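Side-chain contacts in glutamine synthetase (Helicobacter pylori, PDB 5ZLI), which belongs to the type I (beta) glutamine synthetases, dodecameric enzymes whose subunit joins a beta-grasp domain to a larger catalytic domain: residues 197-200 with 201-205; 238-241 with 242-246. One frame throughout, in Å; residues are numbered along the deposited sequence.

Overall arrangement
Both contacts are local, each formed within one continuous run of chain, and both belong to the catalytic domain; their centres lie about 24 Å apart and their nearest atoms about 14 Å. Contact 1 is the loop-to-helix junction opening helix 200-212, partly buried, its centre about 22 Å from that of the chain and touched by a second subunit. Contact 2 is the first turns of helix 238-258, about 9 Å from that centre and reached by no other chain. Strand 133-145 is packed against by both. A salt bridge and an Asx turn organise 197-205, whereas 238-246 is joined by backbone bonds, its apolar side chains pack on neighbouring elements, and its aspartate's charge is met within the same chain.

Contact 1: 197-200 with 201-205; sequences DTMM and DIRTE
Arg203 reaches back from the first turn of helix 200-212 to Asp197 in the loop before it, and its side chain passes Met199 on the way. CB and CG lie close to the carbonyl oxygen of Met199, CG at 3.0 Å from that O, while the backbone N of Arg203 donates a hydrogen bond to the same oxygen. CG stands beside the backbone N (chi1 -67°) and CD continues the extended chain, still near Met199 O and CB; the bend at chi3 then turns the guanidinium toward the loop. Met199 O lies over one face of this group, offset toward its rim, and NH1 comes within 3.3 Å of Met199 CB, the two side chains crossing at about a right angle. At the tip the grip is end-on: NH1 donates to Asp197 OD1 at 2.6 Å and NH2 to Asp197 OD2 at 2.7 Å. The carboxylate and guanidinium planes differ by 10°, and both oxygens are met on their syn side, though the nitrogens stand about 30° out of the carboxylate plane. Asp197 OD1 also accepts from Met199 N at 3.2 Å, from the opposite face of the carboxylate, and from His222 ND1. One residue further along, Met200 O takes two donors, Thr204 N and Thr204 OG1; the hydroxyl, at 2.7 Å from that O, sits nearly along the C=O axis. A second subunit packs here, its Ala91 N bonding Asp201 OD1 and its His40 touching Arg203. The bond from Met199 N closes an Asx turn, which leads the loop into the helix with Met199 as its N-cap residue.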
loop_
_atom_site.group_PDB
_atom_site.type_symbol
_atom_site.label_atom_id
_atom_site.label_comp_id
_atom_site.label_asym_id
_atom_site.label_seq_id
_atom_site.Cartn_x
_atom_site.Cartn_y
_atom_site.Cartn_z
ATOM N N ASP B 197 -17.273 -30.867 10.997
ATOM C CA ASP B 197 -17.609 -31.409 9.691
ATOM C C ASP B 197 -18.256 -30.304 8.858
ATOM O O ASP B 197 -19.404 -29.912 9.101
ATOM C CB ASP B 197 -18.517 -32.627 9.856
ATOM C CG ASP B 197 -19.114 -33.112 8.544
ATOM O OD1 ASP B 197 -18.455 -33.000 7.482
ATOM O OD2 ASP B 197 -20.245 -33.637 8.610
ATOM N N THR B 198 -17.522 -29.802 7.874
ATOM C CA THR B 198 -18.042 -28.748 7.027
ATOM C C THR B 198 -18.768 -29.261 5.808
ATOM O O THR B 198 -19.413 -28.459 5.136
ATOM C CB THR B 198 -16.922 -27.888 6.486
ATOM O OG1 THR B 198 -16.208 -28.662 5.505
ATOM C CG2 THR B 198 -15.995 -27.466 7.604
ATOM N N MET B 199 -18.680 -30.553 5.494
ATOM C CA MET B 199 -19.158 -31.048 4.209
ATOM C C MET B 199 -20.513 -31.727 4.315
ATOM O O MET B 199 -20.898 -32.464 3.411
ATOM C CB MET B 199 -18.152 -32.028 3.605
ATOM C CG MET B 199 -16.720 -31.579 3.660
ATOM S SD MET B 199 -16.366 -30.274 2.478
ATOM C CE MET B 199 -14.572 -30.195 2.598
ATOM N N MET B 200 -21.241 -31.493 5.400
ATOM C CA MET B 200 -22.456 -32.252 5.626
ATOM C C MET B 200 -23.514 -31.884 4.598
ATOM O O MET B 200 -24.268 -32.749 4.144
ATOM C CB MET B 200 -22.929 -32.025 7.066
ATOM C CG MET B 200 -24.157 -32.783 7.502
ATOM S SD MET B 200 -25.477 -31.613 7.929
ATOM C CE MET B 200 -25.392 -31.411 9.721
ATOM N N ASP B 201 -23.599 -30.602 4.225
ATOM C CA ASP B 201 -24.574 -30.194 3.209
ATOM C C ASP B 201 -24.047 -30.421 1.806
ATOM O O ASP B 201 -24.823 -30.554 0.856
ATOM C CB ASP B 201 -24.964 -28.727 3.385
ATOM C CG ASP B 201 -25.776 -28.495 4.649
ATOM O OD1 ASP B 201 -26.245 -29.498 5.253
ATOM O OD2 ASP B 201 -25.949 -27.319 5.034
ATOM N N ILE B 202 -22.730 -30.394 1.655
ATOM C CA ILE B 202 -22.120 -30.694 0.375
ATOM C C ILE B 202 -22.265 -32.182 0.071
ATOM O O ILE B 202 -22.658 -32.579 -1.031
ATOM C CB ILE B 202 -20.651 -30.250 0.417
ATOM C CG1 ILE B 202 -20.488 -28.806 -0.071
ATOM C CG2 ILE B 202 -19.783 -31.175 -0.416
ATOM C CD1 ILE B 202 -20.479 -28.629 -1.560
ATOM N N ARG B 203 -21.973 -33.031 1.061
ATOM C CA ARG B 203 -22.124 -34.468 0.871
ATOM C C ARG B 203 -23.583 -34.814 0.646
ATOM O O ARG B 203 -23.931 -35.569 -0.272
ATOM C CB ARG B 203 -21.535 -35.216 2.081
ATOM C CG ARG B 203 -19.991 -35.056 2.170
ATOM C CD ARG B 203 -19.291 -35.982 3.161
ATOM N NE ARG B 203 -19.977 -36.049 4.442
ATOM C CZ ARG B 203 -19.580 -35.423 5.550
ATOM N NH1 ARG B 203 -18.458 -34.729 5.559
ATOM N NH2 ARG B 203 -20.283 -35.534 6.665
ATOM N N THR B 204 -24.452 -34.196 1.420
ATOM C CA THR B 204 -25.875 -34.398 1.234
ATOM C C THR B 204 -26.334 -33.939 -0.146
ATOM O O THR B 204 -27.229 -34.554 -0.743
ATOM C CB THR B 204 -26.617 -33.666 2.343
ATOM O OG1 THR B 204 -26.358 -34.334 3.587
ATOM C CG2 THR B 204 -28.064 -33.683 2.088
ATOM N N GLU B 205 -25.761 -32.846 -0.664
ATOM C CA GLU B 205 -26.159 -32.364 -1.990
ATOM C C GLU B 205 -25.639 -33.270 -3.101
ATOM O O GLU B 205 -26.248 -33.355 -4.171
ATOM C CB GLU B 205 -25.689 -30.927 -2.198
ATOM C CG GLU B 205 -25.902 -30.353 -3.611
ATOM C CD GLU B 205 -25.443 -28.885 -3.702
ATOM O OE1 GLU B 205 -24.827 -28.409 -2.708
ATOM O OE2 GLU B 205 -25.671 -28.217 -4.752
#

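Contact 2: 238-241 with 242-246; sequences LVEA and ADNVQ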
loop_
_atom_site.group_PDB
_atom_site.type_symbol
_atom_site.label_atom_id
_atom_site.label_comp_id
_atom_site.label_asym_id
_atom_site.label_seq_id
_atom_site.Cartn_x
_atom_site.Cartn_y
_atom_site.Cartn_z
ATOM N N LEU B 238 -20.524 -55.750 -14.032
ATOM C CA LEU B 238 -19.166 -55.255 -14.210
ATOM C C LEU B 238 -19.160 -53.934 -14.957
ATOM O O LEU B 238 -18.552 -52.962 -14.507
ATOM C CB LEU B 238 -18.295 -56.278 -14.930
ATOM C CG LEU B 238 -16.831 -55.801 -14.946
ATOM C CD1 LEU B 238 -15.908 -56.965 -14.636
ATOM C CD2 LEU B 238 -16.389 -55.068 -16.215
ATOM N N VAL B 239 -19.846 -53.861 -16.089
ATOM C CA VAL B 239 -19.851 -52.608 -16.846
ATOM C C VAL B 239 -20.639 -51.529 -16.095
ATOM O O VAL B 239 -20.159 -50.407 -15.896
ATOM C CB VAL B 239 -20.423 -52.835 -18.259
ATOM C CG1 VAL B 239 -20.578 -51.493 -19.001
ATOM C CG2 VAL B 239 -19.597 -53.887 -19.028
ATOM N N GLU B 240 -21.866 -51.857 -15.684
ATOM C CA GLU B 240 -22.734 -50.902 -15.000
ATOM C C GLU B 240 -22.094 -50.322 -13.748
ATOM O O GLU B 240 -22.294 -49.146 -13.435
ATOM C CB GLU B 240 -24.065 -51.589 -14.680
ATOM C CG GLU B 240 -25.102 -50.779 -13.992
ATOM C CD GLU B 240 -26.014 -51.688 -13.229
ATOM O OE1 GLU B 240 -27.090 -51.233 -12.783
ATOM O OE2 GLU B 240 -25.653 -52.881 -13.098
ATOM N N ALA B 241 -21.344 -51.120 -12.999
ATOM C CA ALA B 241 -20.647 -50.537 -11.861
ATOM C C ALA B 241 -19.632 -49.502 -12.327
ATOM O O ALA B 241 -19.613 -48.363 -11.844
ATOM C CB ALA B 241 -19.986 -51.626 -11.033
ATOM N N ALA B 242 -18.821 -49.862 -13.315
ATOM C CA ALA B 242 -17.835 -48.932 -13.827
ATOM C C ALA B 242 -18.504 -47.724 -14.425
ATOM O O ALA B 242 -17.932 -46.623 -14.399
ATOM C CB ALA B 242 -16.976 -49.614 -14.890
ATOM N N ASP B 243 -19.696 -47.915 -14.996
ATOM C CA ASP B 243 -20.459 -46.782 -15.498
ATOM C C ASP B 243 -20.860 -45.835 -14.384
ATOM O O ASP B 243 -20.681 -44.621 -14.497
ATOM C CB ASP B 243 -21.698 -47.260 -16.230
ATOM C CG ASP B 243 -21.428 -47.582 -17.648
ATOM O OD1 ASP B 243 -20.254 -47.626 -18.057
ATOM O OD2 ASP B 243 -22.408 -47.745 -18.376
ATOM N N ASN B 244 -21.359 -46.374 -13.275
ATOM C CA ASN B 244 -21.827 -45.483 -12.228
ATOM C C ASN B 244 -20.665 -44.762 -11.591
ATOM O O ASN B 244 -20.823 -43.639 -11.113
ATOM C CB ASN B 244 -22.582 -46.259 -11.148
ATOM C CG ASN B 244 -23.909 -46.769 -11.615
ATOM O OD1 ASN B 244 -24.529 -46.196 -12.509
ATOM N ND2 ASN B 244 -24.359 -47.851 -11.016
ATOM N N VAL B 245 -19.482 -45.366 -11.636
ATOM C CA VAL B 245 -18.291 -44.692 -11.151
ATOM C C VAL B 245 -18.017 -43.446 -11.984
ATOM O O VAL B 245 -17.787 -42.366 -11.432
ATOM C CB VAL B 245 -17.104 -45.666 -11.135
ATOM C CG1 VAL B 245 -15.766 -44.926 -10.973
ATOM C CG2 VAL B 245 -17.324 -46.732 -10.036
ATOM N N GLN B 246 -18.075 -43.559 -13.323
ATOM C CA GLN B 246 -17.926 -42.361 -14.164
ATOM C C GLN B 246 -18.939 -41.273 -13.794
ATOM O O GLN B 246 -18.576 -40.103 -13.652
ATOM C CB GLN B 246 -18.045 -42.686 -15.666
ATOM C CG GLN B 246 -16.930 -43.531 -16.278
ATOM C CD GLN B 246 -15.509 -42.990 -16.034
ATOM O OE1 GLN B 246 -14.969 -43.140 -14.939
ATOM N NE2 GLN B 246 -14.929 -42.316 -17.032
#
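Backbone bonds join Val239, Glu240 and Ala241 to the residues four further on. Asp243 N donates to Val239 O, Asn244 N to Glu240 O and Val245 N to Ala241 O, all within 2.7 to 3.0 Å, while the bond from Ala242 N to Leu238 O is weak. Aliphatic carbons also make van der Waals approaches to backbone carbonyl oxygens. Ala242 CB lies 3.4 Å from Val239 O, three residues back, and the CG2 branch of Val245, beside its own backbone N, comes to 3.3 Å from Ala241 O, four back. This is the regular i to i+4 bonding of an alpha helix, here the opening turns of helix 238-258, which is packed between other elements of the catalytic domain. Leu238 and Ala241 meet Phe136 of strand 133-145, Val239 faces helix 114-128, and Ala242 touches Tyr378 and Phe381 of helix 377-393. Among the polar side chains, Asp243 runs alongside Val239, pointing the same way. Its CG is beside the backbone N (chi1 -86°), which brings Asp243 OD1 to 4.0 Å from Val239 CG1. The charge is met outside the turn: OD2 forms salt bridges with both Arg115 and Arg83, an arrangement that would probably favour the ionised carboxylate in this buried setting. Asn244 carries its amide back toward Glu240, with ND2 4.2 Å from Glu240 CG; the same amide nitrogen is 3.4 Å from Glu240 O, but the angle is too poor for a hydrogen bond. Glu240 turns its own carboxylate to the helix start, where OE2 accepts from Asp237 N.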